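Local coordinates for protein sulfate transporter 4.1, chloroplastic (Arabidopsis thaliana, PDB 7LHV) that cotransports sulfate with protons across the membrane as a secondary active SLC26-family symporter, and may help regulate sulfate assimilation, at residues A120-P134 with A375-A387. Sequence-based numbering, arbitrary orientation.
Sequences AGLPPIYGLYSSFVP and ANILGSLFSAYPA
Ala375 begins the contact, its carbonyl O lying 3.7 Å from CB of the Pro134 ring. One turn on, CA of Gly379 faces Pro134 CD at 4.0 Å, and helices 125-134 and 375-381 come within 8.4 Å of each other, axis to axis. Past the helix end, Phe382 CB receives Val133 CG2 at 3.5 Å, and the two side chains cross at about a right angle. The carbonyl O of Ser383 lies against Tyr129 CB, while the Ala384 methyl packs on Ser130 CA at 3.7 Å. With CG set between its backbone N and carbonyl carbon (chi1 86°), Tyr385 turns its ring toward residues 120-134: Leu122 CD1 reaches the ring at CD1, the carbonyl O of Tyr126 lies in plane at the edge, and Ser130 OG stands over one face. Tyr385 OH hydrogen-bonds to Ser156 OG. Ser130 OG also donates to Tyr385 O (2.8 Å), tilted 24° from the carbonyl plane. Replacing Ser130 by an alanine would remove the hydroxyl and probably leave the Tyr385 carbonyl without this partner, weakening the tie between helix and loop. Ala387 N, bonded to Asn376 OD1, ties the loop back to its own helix. Mixed packing of methyls, rings and carbonyls, pinned by one serine-to-carbonyl bond, thus joins the early part of helix 125-141 to the end of helix 365-381 and its following loop within the sulfate permease region.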
# COMPACT_ATOMS: atom_id res chain seq x y z
N ALA A 120 1.45 23.32 22.13
CA ALA A 120 0.54 22.18 22.17
C ALA A 120 -0.78 22.49 22.86
O ALA A 120 -1.69 21.66 22.83
CB ALA A 120 1.21 20.99 22.87
N GLY A 121 -0.91 23.66 23.49
CA GLY A 121 -2.10 24.01 24.23
C GLY A 121 -2.03 23.71 25.71
O GLY A 121 -2.92 24.14 26.45
N LEU A 122 -1.02 22.98 26.16
CA LEU A 122 -0.83 22.71 27.57
C LEU A 122 -0.16 23.89 28.25
O LEU A 122 0.48 24.72 27.60
CB LEU A 122 0.01 21.45 27.75
CG LEU A 122 -0.43 20.24 26.92
CD1 LEU A 122 0.63 19.16 26.97
CD2 LEU A 122 -1.75 19.71 27.41
N PRO A 123 -0.29 24.01 29.57
CA PRO A 123 0.47 25.02 30.29
C PRO A 123 1.96 24.76 30.16
O PRO A 123 2.39 23.61 29.96
CB PRO A 123 -0.00 24.86 31.74
CG PRO A 123 -0.71 23.56 31.79
CD PRO A 123 -1.28 23.35 30.44
N PRO A 124 2.79 25.81 30.24
CA PRO A 124 4.21 25.65 29.91
C PRO A 124 4.94 24.61 30.75
O PRO A 124 5.85 23.95 30.24
CB PRO A 124 4.78 27.05 30.15
CG PRO A 124 3.61 27.96 30.07
CD PRO A 124 2.46 27.19 30.62
N ILE A 125 4.55 24.43 32.02
CA ILE A 125 5.29 23.54 32.90
C ILE A 125 5.32 22.12 32.35
O ILE A 125 6.30 21.39 32.53
CB ILE A 125 4.70 23.59 34.33
CG1 ILE A 125 5.54 22.75 35.29
CG2 ILE A 125 3.26 23.12 34.33
CD1 ILE A 125 6.95 23.25 35.45
N TYR A 126 4.26 21.71 31.65
CA TYR A 126 4.19 20.35 31.14
C TYR A 126 5.22 20.08 30.05
O TYR A 126 5.44 18.92 29.70
CB TYR A 126 2.78 20.04 30.64
CG TYR A 126 1.86 19.70 31.78
CD1 TYR A 126 1.72 18.39 32.22
CD2 TYR A 126 1.15 20.68 32.45
CE1 TYR A 126 0.90 18.07 33.27
CE2 TYR A 126 0.32 20.37 33.50
CZ TYR A 126 0.19 19.07 33.91
OH TYR A 126 -0.64 18.76 34.96
N GLY A 127 5.84 21.13 29.50
CA GLY A 127 7.00 20.90 28.66
C GLY A 127 8.19 20.39 29.45
O GLY A 127 8.84 19.42 29.06
N LEU A 128 8.46 21.01 30.61
CA LEU A 128 9.60 20.60 31.42
C LEU A 128 9.44 19.16 31.89
O LEU A 128 10.41 18.39 31.88
CB LEU A 128 9.76 21.54 32.61
CG LEU A 128 10.12 22.99 32.27
CD1 LEU A 128 10.30 23.80 33.53
CD2 LEU A 128 11.37 23.04 31.41
N TYR A 129 8.23 18.79 32.32
CA TYR A 129 7.96 17.39 32.64
C TYR A 129 8.32 16.50 31.46
O TYR A 129 8.99 15.47 31.62
CB TYR A 129 6.49 17.21 33.02
CG TYR A 129 6.05 17.97 34.25
CD1 TYR A 129 6.96 18.42 35.19
CD2 TYR A 129 4.70 18.22 34.48
CE1 TYR A 129 6.55 19.10 36.32
CE2 TYR A 129 4.29 18.90 35.61
CZ TYR A 129 5.21 19.34 36.52
OH TYR A 129 4.80 20.02 37.64
N SER A 130 7.91 16.90 30.26
CA SER A 130 8.19 16.11 29.06
C SER A 130 9.67 16.04 28.74
O SER A 130 10.06 15.24 27.88
CB SER A 130 7.43 16.69 27.87
OG SER A 130 7.59 15.87 26.73
N SER A 131 10.50 16.86 29.38
CA SER A 131 11.94 16.75 29.24
C SER A 131 12.62 16.13 30.45
O SER A 131 13.81 15.84 30.38
CB SER A 131 12.56 18.14 28.99
OG SER A 131 12.07 18.71 27.80
N PHE A 132 11.90 15.94 31.56
CA PHE A 132 12.55 15.48 32.77
C PHE A 132 12.67 13.96 32.82
O PHE A 132 13.77 13.41 32.77
CB PHE A 132 11.79 15.99 34.00
CG PHE A 132 12.37 15.53 35.30
CD1 PHE A 132 13.72 15.67 35.56
CD2 PHE A 132 11.57 14.94 36.26
CE1 PHE A 132 14.26 15.25 36.75
CE2 PHE A 132 12.10 14.52 37.45
CZ PHE A 132 13.45 14.67 37.70
N VAL A 133 11.54 13.26 32.90
CA VAL A 133 11.55 11.83 33.19
C VAL A 133 11.93 11.01 31.96
O VAL A 133 12.77 10.11 32.07
CB VAL A 133 10.21 11.37 33.78
CG1 VAL A 133 10.15 9.85 33.82
CG2 VAL A 133 10.03 11.94 35.17
N PRO A 134 11.35 11.25 30.77
CA PRO A 134 11.75 10.44 29.61
C PRO A 134 13.24 10.51 29.31
O PRO A 134 13.84 9.48 28.96
CB PRO A 134 10.91 11.00 28.47
CG PRO A 134 10.42 12.31 28.94
CD PRO A 134 10.25 12.17 30.41
N ALA A 375 10.70 5.13 27.00
CA ALA A 375 10.79 6.49 27.50
C ALA A 375 9.43 7.16 27.52
O ALA A 375 9.07 7.83 28.50
CB ALA A 375 11.77 7.30 26.65
N ASN A 376 8.64 6.99 26.46
CA ASN A 376 7.31 7.59 26.41
C ASN A 376 6.40 7.00 27.47
O ASN A 376 5.61 7.72 28.09
CB ASN A 376 6.71 7.41 25.02
CG ASN A 376 7.10 8.52 24.07
OD1 ASN A 376 7.00 9.69 24.41
ND2 ASN A 376 7.55 8.15 22.88
N ILE A 377 6.47 5.68 27.69
CA ILE A 377 5.61 5.05 28.69
C ILE A 377 5.92 5.59 30.08
O ILE A 377 5.02 5.95 30.85
CB ILE A 377 5.76 3.52 28.63
CG1 ILE A 377 5.05 2.96 27.40
CG2 ILE A 377 5.22 2.88 29.89
CD1 ILE A 377 5.34 1.50 27.15
N LEU A 378 7.21 5.66 30.43
CA LEU A 378 7.57 6.18 31.74
C LEU A 378 7.23 7.67 31.87
O LEU A 378 6.78 8.11 32.94
CB LEU A 378 9.05 5.94 32.03
CG LEU A 378 9.43 4.58 32.63
CD1 LEU A 378 8.81 4.43 34.01
CD2 LEU A 378 9.04 3.42 31.74
N GLY A 379 7.43 8.45 30.81
CA GLY A 379 7.02 9.84 30.86
C GLY A 379 5.53 10.00 31.09
O GLY A 379 5.11 10.87 31.85
N SER A 380 4.72 9.16 30.44
CA SER A 380 3.29 9.19 30.69
C SER A 380 2.98 8.85 32.13
O SER A 380 2.12 9.48 32.76
CB SER A 380 2.58 8.21 29.75
OG SER A 380 3.10 8.33 28.45
N LEU A 381 3.68 7.85 32.68
CA LEU A 381 3.52 7.55 34.10
C LEU A 381 3.94 8.71 34.99
O LEU A 381 3.48 8.77 36.14
CB LEU A 381 4.31 6.30 34.48
CG LEU A 381 3.84 4.98 33.87
CD1 LEU A 381 4.50 3.82 34.58
CD2 LEU A 381 2.33 4.87 33.95
N PHE A 382 4.77 9.62 34.51
CA PHE A 382 5.20 10.77 35.30
C PHE A 382 4.75 12.09 34.66
O PHE A 382 5.49 13.07 34.65
CB PHE A 382 6.71 10.75 35.51
CG PHE A 382 7.14 9.88 36.64
CD1 PHE A 382 7.21 10.39 37.93
CD2 PHE A 382 7.46 8.56 36.43
CE1 PHE A 382 7.61 9.59 38.98
CE2 PHE A 382 7.86 7.75 37.48
CZ PHE A 382 7.93 8.27 38.75
N SER A 383 3.53 12.11 34.13
CA SER A 383 2.88 13.34 33.66
C SER A 383 3.69 14.05 32.57
O SER A 383 4.12 15.19 32.72
CB SER A 383 2.60 14.29 34.83
OG SER A 383 1.96 13.61 35.89
N ALA A 384 3.87 13.35 31.45
CA ALA A 384 4.55 13.92 30.29
C ALA A 384 3.78 13.60 29.02
O ALA A 384 3.06 12.60 28.95
CB ALA A 384 5.98 13.39 30.17
N TYR A 385 3.92 14.46 28.02
CA TYR A 385 3.30 14.29 26.72
C TYR A 385 4.35 13.89 25.69
O TYR A 385 5.54 14.08 25.93
CB TYR A 385 2.55 15.58 26.33
CG TYR A 385 3.34 16.65 25.63
CD1 TYR A 385 4.01 17.63 26.35
CD2 TYR A 385 3.38 16.73 24.25
CE1 TYR A 385 4.72 18.63 25.71
CE2 TYR A 385 4.08 17.72 23.60
CZ TYR A 385 4.75 18.66 24.34
OH TYR A 385 5.45 19.65 23.69
N PRO A 386 3.94 13.33 24.54
CA PRO A 386 4.89 12.56 23.72
C PRO A 386 6.16 13.33 23.38
O PRO A 386 6.12 14.51 23.04
CB PRO A 386 4.08 12.23 22.47
CG PRO A 386 2.69 12.26 22.89
CD PRO A 386 2.60 13.32 23.94
N ALA A 387 7.29 12.63 23.46
CA ALA A 387 8.60 13.21 23.22
C ALA A 387 9.37 12.34 22.25
O ALA A 387 9.46 11.12 22.44
CB ALA A 387 9.39 13.36 24.52